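Local structure of ethylbenzene dehydrogenase alpha-subunit (Aromatoleum aromaticum, 2IVF) at residues K144-R149 with P681-E686; V161-A166 with I648-A653. The protein is the alpha subunit of a molybdenum enzyme of the molybdopterin oxidoreductase family and carries two pterin dinucleotides, a molybdenum atom and an iron-sulfur cluster. All blocks are in the same frame, centred on the assembly; numbering follows the deposited sequence.

Contact 1: K144-R149 with P681-E686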
ATOM      1  N   LYS A 144      -7.184 -20.769  11.023  1.00 24.49           N
ATOM      2  CA  LYS A 144      -7.753 -20.658  12.355  1.00 25.76           C
ATOM      3  C   LYS A 144      -7.582 -21.927  13.177  1.00 24.93           C
ATOM      4  O   LYS A 144      -7.822 -21.913  14.396  1.00 25.30           O
ATOM      5  CB  LYS A 144      -9.253 -20.277  12.246  1.00 26.08           C
ATOM      6  CG  LYS A 144      -9.486 -18.816  11.840  1.00 28.89           C
ATOM      7  CD  LYS A 144     -10.998 -18.392  11.731  1.00 28.92           C
ATOM      8  CE  LYS A 144     -11.906 -19.429  11.114  1.00 31.59           C
ATOM      9  NZ  LYS A 144     -13.338 -18.953  11.002  1.00 31.67           N
ATOM     10  N   TYR A 145      -7.154 -23.011  12.535  1.00 25.17           N
ATOM     11  CA  TYR A 145      -6.950 -24.271  13.209  1.00 25.18           C
ATOM     12  C   TYR A 145      -5.686 -24.899  12.720  1.00 23.30           C
ATOM     13  O   TYR A 145      -5.303 -24.694  11.553  1.00 21.25           O
ATOM     14  CB  TYR A 145      -8.110 -25.253  12.977  1.00 26.96           C
ATOM     15  CG  TYR A 145      -9.403 -24.709  13.475  1.00 27.72           C
ATOM     16  CD1 TYR A 145      -9.759 -24.838  14.796  1.00 29.50           C
ATOM     17  CD2 TYR A 145     -10.251 -24.010  12.639  1.00 29.22           C
ATOM     18  CE1 TYR A 145     -10.915 -24.285  15.283  1.00 31.02           C
ATOM     19  CE2 TYR A 145     -11.427 -23.443  13.124  1.00 29.62           C
ATOM     20  CZ  TYR A 145     -11.746 -23.599  14.438  1.00 31.22           C
ATOM     21  OH  TYR A 145     -12.908 -23.087  14.943  1.00 32.07           O
ATOM     22  N   PRO A 146      -5.041 -25.663  13.585  1.00 21.74           N
ATOM     23  CA  PRO A 146      -3.841 -26.332  13.101  1.00 21.10           C
ATOM     24  C   PRO A 146      -4.194 -27.268  11.989  1.00 21.36           C
ATOM     25  O   PRO A 146      -5.183 -27.997  12.093  1.00 20.84           O
ATOM     26  CB  PRO A 146      -3.342 -27.102  14.306  1.00 20.25           C
ATOM     27  CG  PRO A 146      -3.939 -26.431  15.484  1.00 21.74           C
ATOM     28  CD  PRO A 146      -5.281 -25.938  15.017  1.00 22.80           C
ATOM     29  N   LEU A 147      -3.406 -27.220  10.927  1.00 20.72           N
ATOM     30  CA  LEU A 147      -3.621 -28.053   9.753  1.00 21.03           C
ATOM     31  C   LEU A 147      -2.445 -28.958   9.566  1.00 21.31           C
ATOM     32  O   LEU A 147      -1.289 -28.523   9.728  1.00 20.85           O
ATOM     33  CB  LEU A 147      -3.729 -27.147   8.535  1.00 20.59           C
ATOM     34  CG  LEU A 147      -4.923 -26.204   8.579  1.00 23.02           C
ATOM     35  CD1 LEU A 147      -4.840 -25.196   7.367  1.00 23.81           C
ATOM     36  CD2 LEU A 147      -6.207 -27.012   8.609  1.00 22.32           C
ATOM     37  N   LYS A 148      -2.740 -30.175   9.141  1.00 22.20           N
ATOM     38  CA  LYS A 148      -1.740 -31.143   8.797  1.00 22.94           C
ATOM     39  C   LYS A 148      -1.915 -31.588   7.339  1.00 22.09           C
ATOM     40  O   LYS A 148      -3.012 -31.900   6.895  1.00 20.80           O
ATOM     41  CB  LYS A 148      -1.835 -32.331   9.742  1.00 22.81           C
ATOM     42  CG  LYS A 148      -0.878 -33.488   9.397  1.00 23.50           C
ATOM     43  CD  LYS A 148      -0.729 -34.349  10.629  1.00 24.80           C
ATOM     44  CE  LYS A 148       0.126 -35.539  10.443  1.00 27.89           C
ATOM     45  NZ  LYS A 148       0.515 -35.986  11.829  1.00 28.97           N
ATOM     46  N   ARG A 149      -0.803 -31.646   6.632  1.00 22.48           N
ATOM     47  CA  ARG A 149      -0.782 -32.034   5.248  1.00 22.69           C
ATOM     48  C   ARG A 149      -1.313 -33.439   5.067  1.00 22.47           C
ATOM     49  O   ARG A 149      -0.934 -34.375   5.783  1.00 20.87           O
ATOM     50  CB  ARG A 149       0.659 -31.985   4.718  1.00 22.43           C
ATOM     51  CG  ARG A 149       0.833 -32.534   3.337  1.00 23.17           C
ATOM     52  CD  ARG A 149       2.232 -32.209   2.811  1.00 22.34           C
ATOM     53  NE  ARG A 149       3.308 -32.891   3.561  1.00 20.42           N
ATOM     54  CZ  ARG A 149       3.763 -34.123   3.348  1.00 26.03           C
ATOM     55  NH1 ARG A 149       3.226 -34.923   2.425  1.00 25.76           N
ATOM     56  NH2 ARG A 149       4.757 -34.586   4.103  1.00 24.54           N
ATOM     57  N   PRO A 681      -9.596 -15.831  16.906  1.00 25.48           N
ATOM     58  CA  PRO A 681     -10.650 -16.787  16.566  1.00 24.65           C
ATOM     59  C   PRO A 681     -10.140 -18.207  16.534  1.00 25.11           C
ATOM     60  O   PRO A 681      -8.933 -18.428  16.454  1.00 23.28           O
ATOM     61  CB  PRO A 681     -11.034 -16.397  15.151  1.00 25.01           C
ATOM     62  CG  PRO A 681      -9.760 -15.840  14.543  1.00 24.29           C
ATOM     63  CD  PRO A 681      -8.963 -15.262  15.702  1.00 25.44           C
ATOM     64  N   GLY A 682     -11.078 -19.153  16.528  1.00 24.51           N
ATOM     65  CA  GLY A 682     -10.769 -20.571  16.345  1.00 25.05           C
ATOM     66  C   GLY A 682      -9.749 -20.986  17.388  1.00 24.76           C
ATOM     67  O   GLY A 682      -9.949 -20.751  18.568  1.00 24.73           O
ATOM     68  N   GLU A 683      -8.643 -21.565  16.954  1.00 23.98           N
ATOM     69  CA  GLU A 683      -7.593 -21.952  17.895  1.00 24.49           C
ATOM     70  C   GLU A 683      -6.298 -21.203  17.620  1.00 24.41           C
ATOM     71  O   GLU A 683      -5.185 -21.729  17.835  1.00 23.62           O
ATOM     72  CB  GLU A 683      -7.386 -23.471  17.876  1.00 24.80           C
ATOM     73  CG  GLU A 683      -8.642 -24.219  18.325  1.00 26.09           C
ATOM     74  CD  GLU A 683      -8.519 -25.721  18.129  1.00 26.91           C
ATOM     75  OE1 GLU A 683      -7.436 -26.197  17.745  1.00 31.19           O
ATOM     76  OE2 GLU A 683      -9.517 -26.426  18.359  1.00 28.20           O
ATOM     77  N   CYS A 684      -6.457 -19.974  17.132  1.00 23.62           N
ATOM     78  CA  CYS A 684      -5.336 -19.074  16.930  1.00 24.21           C
ATOM     79  C   CYS A 684      -4.607 -18.787  18.230  1.00 24.14           C
ATOM     80  O   CYS A 684      -5.214 -18.443  19.220  1.00 23.97           O
ATOM     81  CB  CYS A 684      -5.821 -17.763  16.328  1.00 24.18           C
ATOM     82  SG  CYS A 684      -6.302 -17.953  14.608  1.00 26.24           S
ATOM     83  N   ARG A 685      -3.289 -18.918  18.215  1.00 23.74           N
ATOM     84  CA  ARG A 685      -2.471 -18.651  19.396  1.00 23.06           C
ATOM     85  C   ARG A 685      -1.484 -17.510  19.128  1.00 23.10           C
ATOM     86  O   ARG A 685      -1.146 -17.224  17.978  1.00 21.85           O
ATOM     87  CB  ARG A 685      -1.662 -19.879  19.756  1.00 23.43           C
ATOM     88  CG  ARG A 685      -2.452 -20.995  20.384  1.00 23.28           C
ATOM     89  CD  ARG A 685      -1.551 -22.052  20.885  1.00 25.07           C
ATOM     90  NE  ARG A 685      -2.312 -23.218  21.324  1.00 27.12           N
ATOM     91  CZ  ARG A 685      -2.418 -23.615  22.579  1.00 30.54           C
ATOM     92  NH1 ARG A 685      -1.830 -22.947  23.568  1.00 31.66           N
ATOM     93  NH2 ARG A 685      -3.140 -24.683  22.851  1.00 30.37           N
ATOM     94  N   GLU A 686      -1.049 -16.842  20.194  1.00 22.73           N
ATOM     95  CA  GLU A 686       0.062 -15.910  20.076  1.00 22.64           C
ATOM     96  C   GLU A 686       1.292 -16.726  19.774  1.00 22.12           C
ATOM     97  O   GLU A 686       1.431 -17.852  20.243  1.00 22.16           O
ATOM     98  CB  GLU A 686       0.282 -15.116  21.365  1.00 23.59           C
ATOM     99  CG  GLU A 686      -0.959 -14.376  21.812  1.00 23.83           C
ATOM    100  CD  GLU A 686      -0.911 -13.743  23.162  1.00 22.06           C
ATOM    101  OE1 GLU A 686      -0.227 -14.258  24.111  1.00 23.99           O
ATOM    102  OE2 GLU A 686      -1.678 -12.733  23.284  1.00 25.82           O
TER
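Tyr145 sets the CD1-CE1 edge of its ring across the aliphatic part of Glu683, with CD1 3.8 Å from Glu683 CG. The carboxylate carbon lies at the ring edge, near the ring plane, and the two flat groups stand 75° apart, so this is an edge contact and not a stack. Further along the ring the phenol OH reaches the backbone of the turn, 3.6 Å from Gly682 CA. Glu683 is extended beyond CG (chi2 172°), which carries its head past the tyrosine until OE1 lies 3.5 Å from Pro146 CD; the other oxygen, OE2, forms a salt bridge with Arg160 of strand 158-160. Lys144 joins through its methylenes: the lysine chain crosses the proline ring at about a right angle, CD 4.0 Å from Pro681 CB. One hydrogen bond ties the two backbones together: Glu683 N donates to Lys144 O at 2.7 Å, almost straight at 162°, and meets the oxygen nearly end-on to the carbonyl. Gly682, with its positive phi, brings its bare CA against Lys144 O and the tyrosine ring. Within the loop, Cys684 N returns to Pro681 O at 3.0 Å. That bond from the fourth residue to the first is the signature of a beta turn, close to type II', here docked against the lead-in to strand 147-149, next to the outermost strand 158-160 of a mixed sheet in the molybdopterin oxidoreductase fold.

Contact 2: V161-A166 with I648-A653; sequences VSWDEA and IVLPCA. With MD1 (phosphoric acid 4-(2-amino-4-oxo-3,4,5,6,-tetrahydro-pteridin-6-yl)-2-hydroxy-3,4-dimercapto-but-3-en-yl ester guanylate ester), chain N.
Trp163 and Ala166, one helical turn apart, form the first turn of the face that the helix beginning at Trp163 presents to strand 648-651, and Ile170 continues it. The six-membered part of the indole does most of the touching: CH2 lies 3.6 Å from Leu650 CB, and the leucine methyls gather near CZ3. Pro651 meets the neighbouring rim, its CD 3.6 Å from Trp163 CZ2, while its carbonyl oxygen sits in the indole plane at the ring edge, 3.3 Å from the same CZ2. Ala166 fits its methyl between two branched residues, with CB 3.6 Å from Leu650 CD2 and 3.8 Å from Ile648 CG2. Ile648 turns that branch to the helix because CG2 stands anti to its own backbone N. A second shell fixes the indole: NE1 is hydrogen-bonded to Glu683 O, and Arg685 makes a cation-pi contact with the ring. The start of the helix is held by Ser162, an N-cap whose OG accepts from Glu165 N at 3.0 Å. Beyond the strand the chain runs on to MD1, where Cys652 CB comes within 3.4 Å of N2 on the guanine of MD1. Cys652 and Ala653 thus line the MD1 pocket, and the whole is an alpha/beta layer, helix on sheet, with the loop after a strand end bordering a dinucleotide, as in Rossmann-like nucleotide-binding folds.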
ATOM      1  N   VAL A 161      -5.977 -30.731  12.812  1.00 19.82           N
ATOM      2  CA  VAL A 161      -5.531 -31.552  13.939  1.00 20.02           C
ATOM      3  C   VAL A 161      -5.462 -30.658  15.168  1.00 19.89           C
ATOM      4  O   VAL A 161      -5.599 -29.447  15.029  1.00 20.31           O
ATOM      5  CB  VAL A 161      -4.140 -32.129  13.664  1.00 20.14           C
ATOM      6  CG1 VAL A 161      -4.182 -32.999  12.406  1.00 18.50           C
ATOM      7  CG2 VAL A 161      -3.141 -30.992  13.498  1.00 17.92           C
ATOM      8  N   SER A 162      -5.201 -31.246  16.333  1.00 20.95           N
ATOM      9  CA  SER A 162      -5.089 -30.498  17.557  1.00 20.52           C
ATOM     10  C   SER A 162      -3.728 -29.854  17.618  1.00 20.59           C
ATOM     11  O   SER A 162      -2.773 -30.321  16.982  1.00 19.09           O
ATOM     12  CB  SER A 162      -5.275 -31.358  18.790  1.00 21.61           C
ATOM     13  OG  SER A 162      -4.249 -32.344  18.907  1.00 22.51           O
ATOM     14  N   TRP A 163      -3.630 -28.792  18.408  1.00 20.67           N
ATOM     15  CA  TRP A 163      -2.331 -28.205  18.708  1.00 21.27           C
ATOM     16  C   TRP A 163      -1.408 -29.276  19.310  1.00 20.80           C
ATOM     17  O   TRP A 163      -0.218 -29.312  19.077  1.00 21.30           O
ATOM     18  CB  TRP A 163      -2.473 -27.058  19.694  1.00 21.23           C
ATOM     19  CG  TRP A 163      -2.701 -25.780  19.074  1.00 20.75           C
ATOM     20  CD1 TRP A 163      -3.890 -25.180  18.863  1.00 21.45           C
ATOM     21  CD2 TRP A 163      -1.707 -24.913  18.571  1.00 21.89           C
ATOM     22  NE1 TRP A 163      -3.710 -23.976  18.224  1.00 23.42           N
ATOM     23  CE2 TRP A 163      -2.363 -23.780  18.054  1.00 23.40           C
ATOM     24  CE3 TRP A 163      -0.312 -24.977  18.506  1.00 22.97           C
ATOM     25  CZ2 TRP A 163      -1.676 -22.716  17.488  1.00 23.03           C
ATOM     26  CZ3 TRP A 163       0.372 -23.919  17.954  1.00 21.48           C
ATOM     27  CH2 TRP A 163      -0.309 -22.803  17.444  1.00 22.47           C
ATOM     28  N   ASP A 164      -1.969 -30.143  20.095  1.00 21.31           N
ATOM     29  CA  ASP A 164      -1.184 -31.194  20.704  1.00 22.75           C
ATOM     30  C   ASP A 164      -0.517 -32.096  19.670  1.00 22.37           C
ATOM     31  O   ASP A 164       0.666 -32.401  19.766  1.00 22.77           O
ATOM     32  CB  ASP A 164      -2.085 -32.030  21.571  1.00 23.90           C
ATOM     33  CG  ASP A 164      -1.331 -32.750  22.620  1.00 28.06           C
ATOM     34  OD1 ASP A 164      -0.940 -32.065  23.587  1.00 31.73           O
ATOM     35  OD2 ASP A 164      -1.138 -33.981  22.447  1.00 31.22           O
ATOM     36  N   GLU A 165      -1.288 -32.534  18.694  1.00 22.81           N
ATOM     37  CA  GLU A 165      -0.747 -33.382  17.633  1.00 23.17           C
ATOM     38  C   GLU A 165       0.289 -32.632  16.826  1.00 22.62           C
ATOM     39  O   GLU A 165       1.400 -33.148  16.593  1.00 22.38           O
ATOM     40  CB  GLU A 165      -1.861 -33.872  16.710  1.00 23.56           C
ATOM     41  CG  GLU A 165      -1.337 -34.489  15.396  1.00 24.98           C
ATOM     42  CD  GLU A 165      -2.342 -35.346  14.660  1.00 24.27           C
ATOM     43  OE1 GLU A 165      -3.481 -35.479  15.119  1.00 25.91           O
ATOM     44  OE2 GLU A 165      -1.967 -35.917  13.631  1.00 29.11           O
ATOM     45  N   ALA A 166      -0.064 -31.403  16.427  1.00 22.96           N
ATOM     46  CA  ALA A 166       0.773 -30.552  15.547  1.00 23.32           C
ATOM     47  C   ALA A 166       2.102 -30.159  16.215  1.00 23.94           C
ATOM     48  O   ALA A 166       3.184 -30.386  15.662  1.00 24.99           O
ATOM     49  CB  ALA A 166      -0.011 -29.343  15.095  1.00 21.00           C
ATOM     50  N   ILE A 648       2.886 -28.813   8.410  1.00 21.62           N
ATOM     51  CA  ILE A 648       2.075 -28.427   9.549  1.00 21.88           C
ATOM     52  C   ILE A 648       1.923 -26.911   9.495  1.00 22.39           C
ATOM     53  O   ILE A 648       2.907 -26.183   9.325  1.00 22.21           O
ATOM     54  CB  ILE A 648       2.767 -28.818  10.901  1.00 22.44           C
ATOM     55  CG1 ILE A 648       2.899 -30.322  11.073  1.00 23.82           C
ATOM     56  CG2 ILE A 648       1.999 -28.215  12.094  1.00 21.67           C
ATOM     57  CD1 ILE A 648       1.589 -31.094  11.176  1.00 26.35           C
ATOM     58  N   VAL A 649       0.697 -26.419   9.628  1.00 21.57           N
ATOM     59  CA  VAL A 649       0.469 -24.993   9.735  1.00 21.74           C
ATOM     60  C   VAL A 649      -0.218 -24.752  11.073  1.00 22.19           C
ATOM     61  O   VAL A 649      -1.254 -25.386  11.375  1.00 20.97           O
ATOM     62  CB  VAL A 649      -0.375 -24.474   8.564  1.00 21.82           C
ATOM     63  CG1 VAL A 649      -0.643 -22.966   8.713  1.00 20.46           C
ATOM     64  CG2 VAL A 649       0.320 -24.794   7.215  1.00 21.55           C
ATOM     65  N   LEU A 650       0.367 -23.838  11.868  1.00 21.46           N
ATOM     66  CA  LEU A 650      -0.106 -23.528  13.214  1.00 21.90           C
ATOM     67  C   LEU A 650      -0.773 -22.163  13.179  1.00 21.30           C
ATOM     68  O   LEU A 650      -0.133 -21.181  12.748  1.00 22.06           O
ATOM     69  CB  LEU A 650       1.070 -23.446  14.151  1.00 21.93           C
ATOM     70  CG  LEU A 650       1.863 -24.731  14.321  1.00 23.60           C
ATOM     71  CD1 LEU A 650       2.992 -24.468  15.271  1.00 22.92           C
ATOM     72  CD2 LEU A 650       0.968 -25.872  14.796  1.00 20.90           C
ATOM     73  N   PRO A 651      -2.043 -22.074  13.574  1.00 21.44           N
ATOM     74  CA  PRO A 651      -2.727 -20.771  13.402  1.00 21.87           C
ATOM     75  C   PRO A 651      -2.376 -19.734  14.469  1.00 22.25           C
ATOM     76  O   PRO A 651      -2.388 -20.056  15.631  1.00 21.51           O
ATOM     77  CB  PRO A 651      -4.201 -21.126  13.536  1.00 22.15           C
ATOM     78  CG  PRO A 651      -4.224 -22.275  14.494  1.00 22.28           C
ATOM     79  CD  PRO A 651      -2.937 -23.083  14.135  1.00 21.23           C
ATOM     80  N   CYS A 652      -2.151 -18.481  14.058  1.00 23.04           N
ATOM     81  CA  CYS A 652      -1.741 -17.434  14.958  1.00 23.25           C
ATOM     82  C   CYS A 652      -2.704 -16.261  15.030  1.00 23.31           C
ATOM     83  O   CYS A 652      -3.505 -15.976  14.125  1.00 23.58           O
ATOM     84  CB  CYS A 652      -0.352 -16.916  14.578  1.00 22.94           C
ATOM     85  SG  CYS A 652       0.859 -18.214  14.719  1.00 25.52           S
ATOM     86  N   ALA A 653      -2.615 -15.606  16.173  1.00 24.02           N
ATOM     87  CA  ALA A 653      -3.382 -14.428  16.452  1.00 24.11           C
ATOM     88  C   ALA A 653      -2.822 -13.313  15.563  1.00 23.87           C
ATOM     89  O   ALA A 653      -1.625 -13.273  15.299  1.00 24.19           O
ATOM     90  CB  ALA A 653      -3.256 -14.096  17.945  1.00 22.63           C
TER
HETATM   91  PB  MD1 N1987       8.373 -11.738   3.795  1.00 16.59           P
HETATM   92  O3B MD1 N1987       6.893 -11.264   3.500  1.00 15.03           O
HETATM   93  O1B MD1 N1987       8.706 -11.296   5.174  1.00 15.52           O
HETATM   94  O2B MD1 N1987       8.643 -13.110   3.310  1.00 15.68           O
HETATM   95  O3A MD1 N1987       9.191 -10.805   2.806  1.00 16.15           O
HETATM   96  C10 MD1 N1987       9.688  -9.504   3.187  1.00 17.02           C
HETATM   97  C11 MD1 N1987      10.230  -8.925   1.891  1.00 17.07           C
HETATM   98  O11 MD1 N1987       9.026  -8.483   1.177  1.00 18.30           O
HETATM   99  C12 MD1 N1987      11.085  -7.719   2.174  1.00 17.74           C
HETATM  100  S12 MD1 N1987      11.036  -6.909   3.680  1.00 18.07           S
HETATM  101  C13 MD1 N1987      11.891  -7.175   1.205  1.00 16.61           C
HETATM  102  S13 MD1 N1987      12.819  -5.792   1.474  1.00 15.35           S
HETATM  103  C14 MD1 N1987      12.033  -7.773  -0.143  1.00 17.48           C
HETATM  104  N15 MD1 N1987      11.661  -6.996  -1.276  1.00 15.70           N
HETATM  105  C16 MD1 N1987      11.647  -7.534  -2.536  1.00 15.37           C
HETATM  106  C15 MD1 N1987      11.392  -6.676  -3.590  1.00 17.69           C
HETATM  107  O14 MD1 N1987      11.191  -5.446  -3.406  1.00 14.42           O
HETATM  108  N17 MD1 N1987      11.309  -7.276  -4.805  1.00 16.59           N
HETATM  109  C17 MD1 N1987      11.542  -8.642  -4.972  1.00 16.80           C
HETATM  110  N16 MD1 N1987      11.460  -9.112  -6.209  1.00 15.57           N
HETATM  111  N18 MD1 N1987      11.834  -9.435  -3.929  1.00 14.92           N
HETATM  112  C20 MD1 N1987      11.894  -8.895  -2.730  1.00 16.65           C
HETATM  113  N8  MD1 N1987      12.240  -9.681  -1.678  1.00 14.77           N
HETATM  114  C7  MD1 N1987      12.272  -9.254  -0.306  1.00 16.37           C
HETATM  115  PA  MD1 N1987       5.506 -12.052   3.288  1.00 15.83           P
HETATM  116  O1A MD1 N1987       4.444 -11.060   3.636  1.00 15.08           O
HETATM  117  O2A MD1 N1987       5.501 -12.595   1.911  1.00 17.48           O
HETATM  118  O5' MD1 N1987       5.505 -13.250   4.316  1.00 17.74           O
HETATM  119  C5' MD1 N1987       5.343 -12.904   5.687  1.00 16.74           C
HETATM  120  C4' MD1 N1987       4.280 -13.733   6.284  1.00 14.91           C
HETATM  121  O4' MD1 N1987       4.110 -13.175   7.581  1.00 17.51           O
HETATM  122  C1' MD1 N1987       2.740 -13.425   7.897  1.00 16.62           C
HETATM  123  N9  MD1 N1987       2.210 -12.601   8.992  1.00 17.49           N
HETATM  124  C4  MD1 N1987       1.994 -13.071  10.212  1.00 17.93           C
HETATM  125  N3  MD1 N1987       2.216 -14.309  10.712  1.00 16.65           N
HETATM  126  C2  MD1 N1987       1.939 -14.575  11.989  1.00 16.66           C
HETATM  127  N2  MD1 N1987       2.173 -15.811  12.505  1.00 16.03           N
HETATM  128  N1  MD1 N1987       1.348 -13.582  12.746  1.00 18.55           N
HETATM  129  C6  MD1 N1987       1.094 -12.308  12.301  1.00 15.70           C
HETATM  130  O6  MD1 N1987       0.629 -11.477  13.082  1.00 16.51           O
HETATM  131  C5  MD1 N1987       1.439 -12.027  10.970  1.00 17.73           C
HETATM  132  N7  MD1 N1987       1.334 -10.964  10.179  1.00 15.71           N
HETATM  133  C8  MD1 N1987       1.815 -11.325   8.986  1.00 16.68           C
HETATM  134  C2' MD1 N1987       1.984 -13.107   6.610  1.00 17.27           C
HETATM  135  O2' MD1 N1987       0.702 -13.773   6.510  1.00 18.21           O
HETATM  136  C3' MD1 N1987       2.977 -13.507   5.509  1.00 16.04           C
HETATM  137  O3' MD1 N1987       2.583 -14.734   4.840  1.00 15.84           O

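Overall arrangement
Both contacts serve one mixed sheet, in which strands 147-149 and 648-651 are antiparallel neighbours, and their centres lie about 5 Å apart. Contact 2 is wholly buried and apolar across its interface; contact 1 is partly buried, with exposed residues, a backbone hydrogen bond and the charged side chains of Lys144 and Glu683. Along the chain, the segments of contact 2 fall inside the long loop closed by contact 1. The two join directly: Arg685 O lies 2.8 Å from Ala653 N, and Pro146 packs on Pro651. The 681-686 loop therefore links the sheet margin to the segment bordering MD1.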